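Local atomic coordinates of multi-copper Oxidase CueO (PDB entry 6EVG), a protein that acts as a laccase-like multicopper oxidase with activity toward lignin model compounds and lignosulfonate. Residues E49-A55 with I181-V186; P172-R178 with G200-N206; F335-R340 with E400-A404; I191-M195 with N344-M348. All coordinates share one frame; numbering follows the deposited sequence.

In the fold
Contact 2 is the buried one, two neighbouring strands of a sheet with regular backbone bonds and asparagine and aspartate side chains closing its ends. Contact 1 lies at the surface about 14 Å away, centre to centre, where the chain leaving strand 170-178 of contact 2 meets the approach to strand 54-59; there bonds are few and a water joins in. Contacts 3 and 4 are partly buried, with centres also about 14 Å apart. They share the passage from strand 332-336 into helix 341-348, and N344 probably hydrogen-bonds E400 O. Contact 3 mixes backbone pairing with aromatic packing beside a copper, whereas contact 4 rests on methionine and aliphatic side chains without a hydrogen bond.

Contact 1 of 4, residues E49-A55 with I181-V186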
loop_
_atom_site.group_PDB
_atom_site.type_symbol
_atom_site.label_atom_id
_atom_site.label_comp_id
_atom_site.label_asym_id
_atom_site.label_seq_id
_atom_site.Cartn_x
_atom_site.Cartn_y
_atom_site.Cartn_z
ATOM N N GLU A 49 21.918 4.186 -4.656
ATOM C CA GLU A 49 22.571 4.977 -5.681
ATOM C C GLU A 49 23.957 4.509 -5.836
ATOM O O GLU A 49 24.542 3.960 -4.898
ATOM C CB GLU A 49 22.337 6.392 -5.421
ATOM C CG GLU A 49 23.023 6.986 -4.326
ATOM C CD GLU A 49 23.004 8.534 -4.415
ATOM O OE1 GLU A 49 22.205 9.194 -5.165
ATOM O OE2 GLU A 49 23.828 9.083 -3.700
ATOM N N GLU A 50 24.514 4.712 -7.008
ATOM C CA GLU A 50 25.867 4.285 -7.324
ATOM C C GLU A 50 26.836 4.864 -6.369
ATOM O O GLU A 50 26.722 6.074 -6.054
ATOM C CB GLU A 50 26.238 4.732 -8.741
ATOM C CG GLU A 50 27.599 4.279 -9.278
ATOM C CD GLU A 50 27.598 4.323 -10.805
ATOM O OE1 GLU A 50 27.658 5.456 -11.342
ATOM O OE2 GLU A 50 27.472 3.247 -11.444
ATOM N N GLY A 51 27.647 3.987 -5.828
ATOM C CA GLY A 51 28.721 4.368 -4.935
ATOM C C GLY A 51 28.415 4.238 -3.482
ATOM O O GLY A 51 29.326 4.411 -2.717
ATOM N N SER A 52 27.201 3.907 -3.096
ATOM C CA SER A 52 26.895 3.859 -1.691
ATOM C C SER A 52 26.020 2.636 -1.412
ATOM O O SER A 52 25.473 2.015 -2.296
ATOM C CB SER A 52 26.157 5.088 -1.250
ATOM O OG SER A 52 25.061 5.371 -2.036
ATOM N N GLU A 53 25.925 2.329 -0.110
ATOM C CA GLU A 53 25.097 1.220 0.348
ATOM C C GLU A 53 24.676 1.510 1.795
ATOM O O GLU A 53 25.402 2.201 2.527
ATOM C CB GLU A 53 26.059 0.079 0.235
ATOM C CG GLU A 53 25.539 -1.217 0.451
ATOM C CD GLU A 53 26.689 -2.268 0.462
ATOM O OE1 GLU A 53 27.418 -2.464 1.471
ATOM O OE2 GLU A 53 26.903 -2.840 -0.596
ATOM N N ALA A 54 23.539 0.932 2.199
ATOM C CA ALA A 54 23.023 1.125 3.552
ATOM C C ALA A 54 22.478 -0.194 4.085
ATOM O O ALA A 54 22.066 -1.084 3.332
ATOM C CB ALA A 54 21.949 2.180 3.615
ATOM N N ALA A 55 22.423 -0.286 5.415
ATOM C CA ALA A 55 21.741 -1.440 6.041
ATOM C C ALA A 55 20.297 -1.515 5.594
ATOM O O ALA A 55 19.635 -0.482 5.447
ATOM C CB ALA A 55 21.771 -1.264 7.548
ATOM N N ILE A 181 20.805 7.004 2.725
ATOM C CA ILE A 181 21.169 6.062 1.674
ATOM C C ILE A 181 22.565 5.469 1.840
ATOM O O ILE A 181 22.976 4.608 1.046
ATOM C CB ILE A 181 20.920 6.654 0.262
ATOM C CG1 ILE A 181 21.704 7.950 0.059
ATOM C CG2 ILE A 181 19.440 6.903 0.032
ATOM C CD1 ILE A 181 23.159 7.935 0.043
ATOM N N GLU A 182 23.327 5.883 2.863
ATOM C CA GLU A 182 24.658 5.330 3.163
ATOM C C GLU A 182 24.771 5.181 4.640
ATOM O O GLU A 182 24.556 6.147 5.404
ATOM C CB GLU A 182 25.740 6.253 2.613
ATOM C CG GLU A 182 27.152 5.816 2.999
ATOM C CD GLU A 182 27.709 4.576 2.398
ATOM O OE1 GLU A 182 27.944 4.649 1.202
ATOM O OE2 GLU A 182 28.127 3.630 3.235
ATOM N N GLY A 183 25.169 3.992 5.084
ATOM C CA GLY A 183 25.405 3.754 6.495
ATOM C C GLY A 183 24.428 2.796 7.106
ATOM O O GLY A 183 23.484 2.261 6.500
ATOM N N ASP A 184 24.622 2.607 8.409
ATOM C CA ASP A 184 23.828 1.673 9.155
ATOM C C ASP A 184 22.688 2.233 9.988
ATOM O O ASP A 184 21.791 1.499 10.380
ATOM C CB ASP A 184 24.738 0.800 10.043
ATOM C CG ASP A 184 25.599 -0.151 9.207
ATOM O OD1 ASP A 184 25.228 -0.433 8.054
ATOM O OD2 ASP A 184 26.612 -0.683 9.725
ATOM N N LYS A 185 22.718 3.530 10.215
ATOM C CA LYS A 185 21.654 4.179 11.035
ATOM C C LYS A 185 20.656 4.757 10.071
ATOM O O LYS A 185 20.798 5.909 9.648
ATOM C CB LYS A 185 22.263 5.231 11.964
ATOM C CG LYS A 185 23.201 4.660 12.985
ATOM C CD LYS A 185 23.678 5.791 13.877
ATOM C CE LYS A 185 24.496 5.317 15.038
ATOM N NZ LYS A 185 24.905 6.563 15.769
ATOM N N VAL A 186 19.708 3.931 9.625
ATOM C CA VAL A 186 18.829 4.304 8.522
ATOM C C VAL A 186 17.457 4.816 8.986
ATOM O O VAL A 186 16.838 5.614 8.273
ATOM C CB VAL A 186 18.666 3.183 7.492
ATOM C CG1 VAL A 186 20.000 2.853 6.858
ATOM C CG2 VAL A 186 18.029 1.936 8.081
HETATM O O HOH W 1 22.899 3.777 -1.491
#
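The carboxylate of E182 folds back over the backbone of S52 and E53. Its chain bends at chi2 (70°), which brings OE1 to within 3.1 Å of S52 CB and lets it take a weak hydrogen bond from E53 N. The two backbones run on from there as a single beta bridge between A54 and G183. G183 N gives a bond of 3.1 Å to E53 O, in the carbonyl plane and on a lone pair, and A55 N returns one of 3.0 Å to G183 O from a position tilted out of that carbonyl's plane. The A54 methyl packs on V186, CB to CG1 3.8 Å, while the methyl of A55 faces D184 OD1. At the other end I181 lays CD1 beside S52 OG (3.8 Å), next to the type II turn E49-S52. Here a water joins S52 OG to I181 O, donating to the carbonyl at 2.7 Å. R45 forms salt bridges with both E53 and D184, one from each segment. Since E182 OE2 also lies 3.2 Å from E53 O, acceptor against acceptor, the carboxylate grip is probably modest, and this surface junction probably relies on the two backbone bonds, the water and R45, which ties the segments together.

Contact 2 of 4, residues P172-R178 with G200-N206; sequences PLVLQDR and GGNLIVN
Strands 170-178 and 202-205 are antiparallel neighbours in a mixed beta-sheet of the cupredoxin-type fold expected of multicopper oxidases, joined through a connection that carries helix 191-196. Q176 and I204 form a hydrogen-bonded pair, with I204 N to Q176 O at 3.0 Å and nearly straight (174°) and Q176 N bonded back to I204 O. R178 and N202 form the second such pair, R178 N giving to N202 O and N202 N to R178 O. L175 with V205 and D177 with L203 are the non-hydrogen-bonded pairs. On the face of L175, V205 and L203, L175 and V205 run alongside each other in the same direction, CD2 to CG2 4.0 Å, and V205 CG1 also meets L173 CD2; strand 295-303 packs against this face. On the other, I204 CD1 fits between Q176 and R178, 3.8 Å from R178 CG.

Side chains add to both ends. Beyond the bond from N206 N to V174 O, the N206 amide acts like a further piece of strand: OD1 accepts from V174 N at 2.8 Å, and ND2 donates to P172 O, close to the amide plane, at 2.9 Å. At the far end N202 ND2 is an additional donor to R178 O, from above the carbonyl plane. D177 CG sits between its backbone N and carbonyl carbon (chi1 65°), an orientation that carries OD2 to G200 N at 2.9 Å, reached from above the carboxylate plane. R231 forms a salt bridge with the same OD2. The buried carboxylate is thus held by a backbone N-H and an arginine, which would probably favour its ionised form.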
loop_
_atom_site.group_PDB
_atom_site.type_symbol
_atom_site.label_atom_id
_atom_site.label_comp_id
_atom_site.label_asym_id
_atom_site.label_seq_id
_atom_site.Cartn_x
_atom_site.Cartn_y
_atom_site.Cartn_z
ATOM N N PRO A 172 5.493 -2.462 -12.405
ATOM C CA PRO A 172 5.193 -1.987 -11.040
ATOM C C PRO A 172 6.171 -0.893 -10.638
ATOM O O PRO A 172 7.365 -0.976 -10.935
ATOM C CB PRO A 172 5.395 -3.245 -10.184
ATOM C CG PRO A 172 6.488 -3.976 -10.905
ATOM C CD PRO A 172 6.299 -3.688 -12.385
ATOM N N LEU A 173 5.608 0.113 -9.923
ATOM C CA LEU A 173 6.398 1.234 -9.403
ATOM C C LEU A 173 6.100 1.371 -7.918
ATOM O O LEU A 173 4.993 1.773 -7.532
ATOM C CB LEU A 173 6.048 2.562 -10.084
ATOM C CG LEU A 173 6.192 2.580 -11.626
ATOM C CD1 LEU A 173 5.729 3.979 -12.135
ATOM C CD2 LEU A 173 7.597 2.261 -12.098
ATOM N N VAL A 174 7.098 1.101 -7.091
ATOM C CA VAL A 174 6.975 1.248 -5.642
ATOM C C VAL A 174 7.689 2.552 -5.268
ATOM O O VAL A 174 8.929 2.662 -5.348
ATOM C CB VAL A 174 7.603 0.041 -4.885
ATOM C CG1 VAL A 174 7.453 0.264 -3.395
ATOM C CG2 VAL A 174 6.973 -1.255 -5.362
ATOM N N LEU A 175 6.877 3.525 -4.861
ATOM C CA LEU A 175 7.362 4.870 -4.546
ATOM C C LEU A 175 7.695 4.945 -3.052
ATOM O O LEU A 175 6.817 4.625 -2.219
ATOM C CB LEU A 175 6.301 5.912 -4.877
ATOM C CG LEU A 175 5.658 5.859 -6.261
ATOM C CD1 LEU A 175 4.644 6.980 -6.448
ATOM C CD2 LEU A 175 6.695 5.899 -7.401
ATOM N N GLN A 176 8.910 5.375 -2.717
ATOM C CA GLN A 176 9.329 5.497 -1.322
ATOM C C GLN A 176 10.233 6.715 -1.169
ATOM O O GLN A 176 10.581 7.399 -2.141
ATOM C CB GLN A 176 10.007 4.232 -0.805
ATOM C CG GLN A 176 9.122 3.017 -0.825
ATOM C CD GLN A 176 9.855 1.750 -0.501
ATOM O OE1 GLN A 176 10.872 1.408 -1.158
ATOM N NE2 GLN A 176 9.353 1.018 0.511
ATOM N N ASP A 177 10.613 7.015 0.064
ATOM C CA ASP A 177 11.574 8.039 0.369
ATOM C C ASP A 177 12.570 7.587 1.418
ATOM O O ASP A 177 12.342 6.603 2.128
ATOM C CB ASP A 177 10.926 9.382 0.746
ATOM C CG ASP A 177 10.105 9.430 2.014
ATOM O OD1 ASP A 177 9.717 8.364 2.512
ATOM O OD2 ASP A 177 9.819 10.585 2.507
ATOM N N ARG A 178 13.706 8.252 1.471
ATOM C CA ARG A 178 14.805 7.879 2.324
ATOM C C ARG A 178 15.467 9.131 2.920
ATOM O O ARG A 178 15.809 10.074 2.211
ATOM C CB ARG A 178 15.915 7.190 1.517
ATOM C CG ARG A 178 15.531 5.865 0.896
ATOM C CD ARG A 178 15.247 4.773 1.938
ATOM N NE ARG A 178 16.416 4.521 2.737
ATOM C CZ ARG A 178 16.563 3.422 3.479
ATOM N NH1 ARG A 178 15.603 2.554 3.567
ATOM N NH2 ARG A 178 17.729 3.211 4.105
ATOM N N GLY A 200 11.916 11.617 4.216
ATOM C CA GLY A 200 13.277 11.957 3.810
ATOM C C GLY A 200 13.315 12.608 2.460
ATOM O O GLY A 200 12.353 12.498 1.706
ATOM N N GLY A 201 14.434 13.239 2.162
ATOM C CA GLY A 201 14.559 14.028 0.909
ATOM C C GLY A 201 14.991 13.242 -0.289
ATOM O O GLY A 201 14.954 13.760 -1.403
ATOM N N ASN A 202 15.440 11.996 -0.110
ATOM C CA ASN A 202 15.864 11.193 -1.279
ATOM C C ASN A 202 14.682 10.347 -1.722
ATOM O O ASN A 202 14.280 9.426 -0.993
ATOM C CB ASN A 202 17.030 10.294 -0.897
ATOM C CG ASN A 202 18.210 11.029 -0.402
ATOM O OD1 ASN A 202 18.963 11.602 -1.164
ATOM N ND2 ASN A 202 18.426 11.003 0.898
ATOM N N LEU A 203 14.134 10.602 -2.896
ATOM C CA LEU A 203 13.012 9.791 -3.400
ATOM C C LEU A 203 13.547 8.610 -4.165
ATOM O O LEU A 203 14.552 8.752 -4.863
ATOM C CB LEU A 203 12.110 10.637 -4.270
ATOM C CG LEU A 203 11.598 11.952 -3.680
ATOM C CD1 LEU A 203 10.568 12.588 -4.608
ATOM C CD2 LEU A 203 10.925 11.712 -2.298
ATOM N N ILE A 204 12.865 7.487 -4.029
ATOM C CA ILE A 204 13.281 6.254 -4.717
ATOM C C ILE A 204 12.083 5.585 -5.385
ATOM O O ILE A 204 10.942 5.722 -4.939
ATOM C CB ILE A 204 14.012 5.292 -3.759
ATOM C CG1 ILE A 204 13.156 4.944 -2.539
ATOM C CG2 ILE A 204 15.354 5.891 -3.359
ATOM C CD1 ILE A 204 13.711 3.805 -1.702
ATOM N N VAL A 205 12.390 4.859 -6.466
ATOM C CA VAL A 205 11.414 4.006 -7.155
ATOM C C VAL A 205 12.040 2.642 -7.312
ATOM O O VAL A 205 13.150 2.492 -7.813
ATOM C CB VAL A 205 10.961 4.585 -8.505
ATOM C CG1 VAL A 205 9.861 3.725 -9.120
ATOM C CG2 VAL A 205 10.524 6.054 -8.376
ATOM N N ASN A 206 11.314 1.619 -6.821
ATOM C CA ASN A 206 11.835 0.250 -6.842
ATOM C C ASN A 206 13.240 0.173 -6.282
ATOM O O ASN A 206 14.068 -0.605 -6.741
ATOM C CB ASN A 206 11.724 -0.399 -8.240
ATOM C CG ASN A 206 10.291 -0.565 -8.686
ATOM O OD1 ASN A 206 9.346 -0.273 -7.932
ATOM N ND2 ASN A 206 10.101 -1.052 -9.922
#

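Contact 3 of 4, residues F335-R340 with E400-A404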
loop_
_atom_site.group_PDB
_atom_site.type_symbol
_atom_site.label_atom_id
_atom_site.label_comp_id
_atom_site.label_asym_id
_atom_site.label_seq_id
_atom_site.Cartn_x
_atom_site.Cartn_y
_atom_site.Cartn_z
ATOM N N PHE A 335 -14.898 7.576 13.699
ATOM C CA PHE A 335 -13.568 7.556 14.227
ATOM C C PHE A 335 -12.864 8.835 13.933
ATOM O O PHE A 335 -12.986 9.388 12.817
ATOM C CB PHE A 335 -12.754 6.325 13.745
ATOM C CG PHE A 335 -13.378 5.032 14.129
ATOM C CD1 PHE A 335 -13.228 4.524 15.405
ATOM C CD2 PHE A 335 -14.222 4.358 13.286
ATOM C CE1 PHE A 335 -13.903 3.369 15.773
ATOM C CE2 PHE A 335 -14.892 3.224 13.646
ATOM C CZ PHE A 335 -14.741 2.725 14.918
ATOM N N PHE A 336 -12.087 9.312 14.870
ATOM C CA PHE A 336 -11.271 10.527 14.809
ATOM C C PHE A 336 -9.796 10.137 14.956
ATOM O O PHE A 336 -9.414 9.424 15.909
ATOM C CB PHE A 336 -11.709 11.502 15.916
ATOM C CG PHE A 336 -10.861 12.713 16.042
ATOM C CD1 PHE A 336 -10.605 13.529 14.950
ATOM C CD2 PHE A 336 -10.273 13.044 17.254
ATOM C CE1 PHE A 336 -9.836 14.675 15.093
ATOM C CE2 PHE A 336 -9.470 14.178 17.385
ATOM C CZ PHE A 336 -9.308 14.989 16.303
ATOM N N PHE A 337 -8.971 10.574 13.997
ATOM C CA PHE A 337 -7.535 10.395 14.066
ATOM C C PHE A 337 -6.959 11.407 15.059
ATOM O O PHE A 337 -6.686 12.570 14.724
ATOM C CB PHE A 337 -6.904 10.582 12.665
ATOM C CG PHE A 337 -7.274 9.518 11.670
ATOM C CD1 PHE A 337 -8.443 9.536 10.958
ATOM C CD2 PHE A 337 -6.447 8.438 11.459
ATOM C CE1 PHE A 337 -8.700 8.555 10.006
ATOM C CE2 PHE A 337 -6.735 7.464 10.542
ATOM C CZ PHE A 337 -7.876 7.509 9.833
ATOM N N ASP A 338 -6.809 10.942 16.297
ATOM C CA ASP A 338 -6.456 11.809 17.389
ATOM C C ASP A 338 -4.947 11.792 17.591
ATOM O O ASP A 338 -4.376 10.842 18.167
ATOM C CB ASP A 338 -7.199 11.355 18.652
ATOM C CG ASP A 338 -7.125 12.378 19.761
ATOM O OD1 ASP A 338 -6.340 13.337 19.712
ATOM O OD2 ASP A 338 -7.939 12.214 20.720
ATOM N N GLU A 339 -4.295 12.876 17.165
ATOM C CA GLU A 339 -2.864 13.035 17.274
ATOM C C GLU A 339 -2.439 13.408 18.707
ATOM O O GLU A 339 -1.255 13.391 18.988
ATOM C CB GLU A 339 -2.368 14.119 16.326
ATOM C CG GLU A 339 -2.616 13.768 14.872
ATOM C CD GLU A 339 -2.397 14.933 13.866
ATOM O OE1 GLU A 339 -1.380 15.643 14.021
ATOM O OE2 GLU A 339 -3.265 15.095 12.892
ATOM N N ARG A 340 -3.377 13.751 19.594
ATOM C CA ARG A 340 -3.094 14.123 20.980
ATOM C C ARG A 340 -1.970 15.144 21.056
ATOM O O ARG A 340 -1.039 15.034 21.830
ATOM C CB ARG A 340 -2.787 12.883 21.850
ATOM C CG ARG A 340 -3.979 11.916 21.893
ATOM C CD ARG A 340 -3.724 10.704 22.791
ATOM N NE ARG A 340 -3.571 11.030 24.196
ATOM C CZ ARG A 340 -2.415 11.257 24.850
ATOM N NH1 ARG A 340 -1.203 11.237 24.251
ATOM N NH2 ARG A 340 -2.480 11.511 26.156
ATOM N N GLU A 400 1.768 9.141 22.401
ATOM C CA GLU A 400 0.587 8.319 22.224
ATOM C C GLU A 400 -0.385 8.997 21.290
ATOM O O GLU A 400 -0.551 10.226 21.340
ATOM C CB GLU A 400 -0.107 7.984 23.554
ATOM C CG GLU A 400 0.755 7.276 24.625
ATOM C CD GLU A 400 0.001 7.025 25.937
ATOM O OE1 GLU A 400 -1.110 7.532 26.139
ATOM O OE2 GLU A 400 0.559 6.392 26.830
ATOM N N MET A 401 -1.083 8.217 20.480
ATOM C CA MET A 401 -2.164 8.677 19.617
ATOM C C MET A 401 -3.259 7.631 19.657
ATOM O O MET A 401 -3.095 6.515 20.225
ATOM C CB MET A 401 -1.639 8.883 18.186
ATOM C CG MET A 401 -0.634 9.948 18.091
ATOM S SD MET A 401 -0.134 10.228 16.372
ATOM C CE MET A 401 1.130 11.394 16.613
ATOM N N ALA A 402 -4.368 7.905 19.025
ATOM C CA ALA A 402 -5.515 7.001 19.032
ATOM C C ALA A 402 -6.325 7.159 17.778
ATOM O O ALA A 402 -6.400 8.249 17.176
ATOM C CB ALA A 402 -6.432 7.249 20.237
ATOM N N ILE A 403 -6.987 6.086 17.369
ATOM C CA ILE A 403 -8.040 6.092 16.375
ATOM C C ILE A 403 -9.428 5.768 16.948
ATOM O O ILE A 403 -10.452 6.249 16.456
ATOM C CB ILE A 403 -7.715 5.201 15.128
ATOM C CG1 ILE A 403 -8.615 5.516 13.927
ATOM C CG2 ILE A 403 -7.722 3.725 15.441
ATOM C CD1 ILE A 403 -8.122 4.867 12.644
ATOM N N ALA A 404 -9.456 4.924 17.986
ATOM C CA ALA A 404 -10.701 4.499 18.624
ATOM C C ALA A 404 -10.838 4.999 20.045
ATOM O O ALA A 404 -11.175 4.233 20.984
ATOM C CB ALA A 404 -10.870 3.002 18.541
HETATM O O HOH W 2 -12.395 8.061 17.534
#
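Backbone bonds join D338 and A402 as one antiparallel hydrogen-bonded pair. D338 N reaches A402 O at 2.9 Å, nearly along the C=O axis, and A402 N returns to D338 O at 3.1 Å in the carbonyl plane. Toward F335 a water bridges the two backbones, accepting from F336 N and donating to I403 O.

Apolar contacts gather round I403. Its CG1 stands anti to the backbone N (chi1 -164°), and the extended chain carries CD1 to F337 CE2 at 3.6 Å, with the side chains lying side by side and CG1 over one face of the ring. F335 instead turns its edge to the backbone, CD1 lying 3.4 Å from I403 O, and its CE1 touches the methyl of A404.

This pairing prolongs the line of strand 332-336, an edge strand of a beta-sheet in the C-terminal part of the chain, up to the copper site. The F337 ring lies almost parallel to that of the copper ligand H434, whose NE2 is hydrogen-bonded to E339 OE2, so residues of this passage form a second shell around the metal.

Polar side chains act at the helix end. D338 OD1 accepts from R340 N in an Asx turn just before helix 341-348. R340 lies alongside E400 and bonds through NH1 to E400 O at 3.1 Å, the oxygen in the guanidinium plane although NH1 approaches from above the carbonyl plane. N344 ND2 also donates to this oxygen. E400 OE1 lies over one guanidinium face near its rim, the planes inclined at 45°, and 4.2 Å from NH1; no N-H points at it, leaving only an attraction of charges.

Contact 4 of 4, residues I191-M195 with N344-M348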
loop_
_atom_site.group_PDB
_atom_site.type_symbol
_atom_site.label_atom_id
_atom_site.label_comp_id
_atom_site.label_asym_id
_atom_site.label_seq_id
_atom_site.Cartn_x
_atom_site.Cartn_y
_atom_site.Cartn_z
ATOM N N ILE A 191 11.224 13.084 17.856
ATOM C CA ILE A 191 9.855 13.301 18.341
ATOM C C ILE A 191 8.985 13.945 17.267
ATOM O O ILE A 191 7.773 13.619 17.162
ATOM C CB ILE A 191 9.812 14.079 19.660
ATOM C CG1 ILE A 191 8.370 13.969 20.313
ATOM C CG2 ILE A 191 10.387 15.478 19.580
ATOM C CD1 ILE A 191 8.274 14.125 21.825
ATOM N N MET A 192 9.542 14.830 16.463
ATOM C CA MET A 192 8.789 15.401 15.355
ATOM C C MET A 192 8.404 14.361 14.325
ATOM O O MET A 192 7.318 14.438 13.756
ATOM C CB MET A 192 9.555 16.572 14.715
ATOM C CG MET A 192 9.473 17.830 15.585
ATOM S SD MET A 192 7.838 18.591 15.696
ATOM C CE MET A 192 7.688 19.517 14.169
ATOM N N ASP A 193 9.282 13.401 14.065
ATOM C CA ASP A 193 8.958 12.273 13.143
ATOM C C ASP A 193 7.839 11.435 13.698
ATOM O O ASP A 193 6.961 10.986 12.948
ATOM C CB ASP A 193 10.169 11.394 12.888
ATOM C CG ASP A 193 11.310 12.114 12.227
ATOM O OD1 ASP A 193 11.075 12.960 11.313
ATOM O OD2 ASP A 193 12.482 11.796 12.565
ATOM N N LEU A 194 7.849 11.198 15.003
ATOM C CA LEU A 194 6.758 10.378 15.578
ATOM C C LEU A 194 5.441 11.152 15.484
ATOM O O LEU A 194 4.377 10.570 15.238
ATOM C CB LEU A 194 7.040 9.977 17.023
ATOM C CG LEU A 194 8.196 9.054 17.216
ATOM C CD1 LEU A 194 8.393 8.737 18.713
ATOM C CD2 LEU A 194 8.084 7.760 16.370
ATOM N N MET A 195 5.486 12.486 15.714
ATOM C CA MET A 195 4.254 13.283 15.680
ATOM C C MET A 195 3.738 13.483 14.265
ATOM O O MET A 195 2.507 13.439 14.035
ATOM C CB MET A 195 4.439 14.600 16.352
ATOM C CG MET A 195 4.618 14.467 17.866
ATOM S SD MET A 195 4.818 15.964 18.788
ATOM C CE MET A 195 3.184 16.613 18.582
ATOM N N ASN A 344 1.304 15.377 23.541
ATOM C CA ASN A 344 2.606 15.062 22.970
ATOM C C ASN A 344 3.537 16.284 22.861
ATOM O O ASN A 344 4.741 16.127 23.020
ATOM C CB ASN A 344 2.432 14.397 21.609
ATOM C CG ASN A 344 1.792 13.022 21.714
ATOM O OD1 ASN A 344 2.070 12.250 22.656
ATOM N ND2 ASN A 344 0.960 12.706 20.751
ATOM N N MET A 345 3.027 17.507 22.619
ATOM C CA MET A 345 3.922 18.710 22.554
ATOM C C MET A 345 4.441 19.025 23.927
ATOM O O MET A 345 5.598 19.497 24.111
ATOM C CB MET A 345 3.185 19.924 21.933
ATOM C CG MET A 345 3.078 19.907 20.406
ATOM S SD MET A 345 4.592 20.049 19.369
ATOM C CE MET A 345 4.973 21.738 19.813
ATOM N N LYS A 346 3.621 18.743 24.935
ATOM C CA LYS A 346 4.072 18.926 26.307
ATOM C C LYS A 346 5.264 18.010 26.592
ATOM O O LYS A 346 6.215 18.440 27.201
ATOM C CB LYS A 346 2.941 18.600 27.254
ATOM C CG LYS A 346 3.323 18.817 28.677
ATOM C CD LYS A 346 2.113 18.743 29.558
ATOM C CE LYS A 346 2.571 18.834 31.018
ATOM N NZ LYS A 346 1.453 18.793 31.952
ATOM N N LEU A 347 5.217 16.801 26.080
ATOM C CA LEU A 347 6.309 15.853 26.208
ATOM C C LEU A 347 7.543 16.385 25.546
ATOM O O LEU A 347 8.602 16.361 26.129
ATOM C CB LEU A 347 5.868 14.517 25.584
ATOM C CG LEU A 347 6.820 13.356 25.567
ATOM C CD1 LEU A 347 7.175 12.907 26.988
ATOM C CD2 LEU A 347 6.135 12.259 24.759
ATOM N N MET A 348 7.398 16.909 24.333
ATOM C CA MET A 348 8.548 17.399 23.562
ATOM C C MET A 348 9.265 18.523 24.332
ATOM O O MET A 348 10.541 18.615 24.315
ATOM C CB MET A 348 8.044 17.910 22.161
ATOM C CG MET A 348 9.135 18.545 21.339
ATOM S SD MET A 348 8.762 18.952 19.654
ATOM C CE MET A 348 8.714 20.731 19.599
#
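I191 is the bump that meets the last turn of helix 341-348. Its CG1 branch, anti to the backbone N (chi1 -166°), pushes CD1 against the backbone of M348, 3.7 Å from CA, and into the angle between M348 CB and the L347 side chain, whose CD2 is 4.1 Å away. The shorter branch, CG2, rests against M348 CG at 3.8 Å. The two branches of I191 thus fit along the M348 side chain, whose sulfur goes on to meet M192 SD at 4.1 Å on the outer side of the contact.

One turn along, M195 fills the second hollow. Its chain bends at chi3 (69°), placing the CE methyl between N344 CB and M345 CG, each 3.8 Å off. M195 runs antiparallel to the N344 side chain and roughly perpendicular to that of M345. The amide of N344 is turned to E400 O, leaving CB to receive the methionine.

The helix segments are antiparallel (172°), their axes 11.0 Å apart, a wide spacing bridged by long flexible side chains without a hydrogen bond. Through M195 O, bonded to H495, helix 191-196 borders the H434, C490 and H495 copper site, the mononuclear type 1 centre characteristic of laccase-like oxidases; helix 341-348, rich in methionine, may correspond to the methionine-rich helix of CueO-type enzymes.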